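Local atomic coordinates of phenazine-1-carboxylate N-methyltransferase (PDB entry 2IP2), a protein that transfers a methyl group from S-adenosyl-L-methionine to phenazine-1-carboxylate, giving 5-methylphenazine-1-carboxylate in the biosynthesis of the virulence pigment pyocyanin. Residues 281-284 with 285-288. Residues are numbered along the deposited sequence; the frame is centred on the assembly and turned at random.
Sequences SPMS and VLWD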
# COMPACT_ATOMS: atom_id res chain seq x y z
N SER A 281 17.66 -5.29 2.30
CA SER A 281 16.50 -5.57 1.46
C SER A 281 15.39 -4.61 1.83
O SER A 281 15.16 -4.37 3.02
CB SER A 281 15.98 -6.98 1.62
OG SER A 281 15.50 -7.17 2.92
N PRO A 282 14.76 -3.99 0.82
CA PRO A 282 13.66 -3.06 1.14
C PRO A 282 12.63 -3.65 2.10
O PRO A 282 12.22 -2.97 3.07
CB PRO A 282 13.05 -2.78 -0.23
CG PRO A 282 14.35 -2.80 -1.16
CD PRO A 282 15.07 -4.04 -0.64
N MET A 283 12.24 -4.89 1.89
CA MET A 283 11.26 -5.50 2.81
C MET A 283 11.74 -5.65 4.28
O MET A 283 10.96 -5.52 5.19
CB MET A 283 10.77 -6.86 2.30
CG MET A 283 9.79 -6.75 1.15
SD MET A 283 8.33 -5.70 1.50
CE MET A 283 7.67 -6.47 2.94
N SER A 284 13.03 -5.87 4.52
CA SER A 284 13.54 -6.01 5.89
C SER A 284 13.41 -4.68 6.66
O SER A 284 13.08 -4.63 7.88
CB SER A 284 15.00 -6.51 5.86
OG SER A 284 15.92 -5.46 5.51
N VAL A 285 13.64 -3.59 5.94
CA VAL A 285 13.59 -2.29 6.54
C VAL A 285 12.13 -1.83 6.76
O VAL A 285 11.82 -1.20 7.75
CB VAL A 285 14.57 -1.25 5.90
CG1 VAL A 285 16.02 -1.70 6.21
CG2 VAL A 285 14.42 -1.09 4.37
N LEU A 286 11.25 -2.22 5.85
CA LEU A 286 9.81 -1.99 6.07
C LEU A 286 9.35 -2.73 7.35
O LEU A 286 8.61 -2.16 8.21
CB LEU A 286 9.03 -2.48 4.87
CG LEU A 286 7.49 -2.25 4.92
CD1 LEU A 286 7.25 -0.78 5.10
CD2 LEU A 286 6.90 -2.67 3.60
N TRP A 287 9.73 -4.00 7.48
CA TRP A 287 9.47 -4.72 8.76
C TRP A 287 10.03 -3.97 9.99
O TRP A 287 9.40 -3.93 11.08
CB TRP A 287 10.04 -6.13 8.73
CG TRP A 287 9.23 -7.11 7.91
CD1 TRP A 287 9.64 -7.78 6.77
CD2 TRP A 287 7.87 -7.51 8.14
NE1 TRP A 287 8.62 -8.57 6.31
CE2 TRP A 287 7.53 -8.44 7.13
CE3 TRP A 287 6.92 -7.19 9.12
CZ2 TRP A 287 6.25 -9.06 7.07
CZ3 TRP A 287 5.67 -7.84 9.08
CH2 TRP A 287 5.36 -8.76 8.08
N ASP A 288 11.20 -3.37 9.84
CA ASP A 288 11.80 -2.65 10.97
C ASP A 288 10.96 -1.45 11.43
O ASP A 288 10.76 -1.26 12.64
CB ASP A 288 13.18 -2.19 10.59
CG ASP A 288 13.85 -1.35 11.71
OD1 ASP A 288 14.15 -1.95 12.75
OD2 ASP A 288 14.08 -0.12 11.50
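Met283 and Leu286 lie side by side and point the same way, with Met283 CE 3.9 Å from Leu286 CD2. The methionine chain is bent at both chi2 (-55°) and chi3 (-57°). These bends carry CE forward along the helix, toward the NE1 corner of the Trp287 indole. Met283 O comes within 3.1 Å of Trp287 CD1, oblique to the indole. Ser284 CA lies at the ring edge, near its plane. The same Met283 O accepts from Trp287 N at 3.0 Å, in an almost straight bond (174°). Val285 turns CG2 back over the first turn, 3.2 Å from Pro282 O, which also accepts from Leu286 N.

Ser281 is the N-cap of helix 282-295. Its OG accepts from Ser284 N at 3.2 Å and is also hydrogen-bonded to Glu325. In return Ser284 OG donates to Ser281 O at 2.8 Å, in the carbonyl plane and on a lone pair.

Arg273 makes a cation-pi contact with Trp287. Asp288 accepts from His299 N through OD1 and forms salt bridges with Arg60 and Arg63 of the second subunit, which would be expected to stabilise its carboxylate as an anion. The chemistry thus divides by flank: while Asp288, one turn after Ser284, links the helix to the partner subunit, the serine bonds satisfy polar groups of the first turn, and Met283, Leu286 and Trp287 pack together on the other flank.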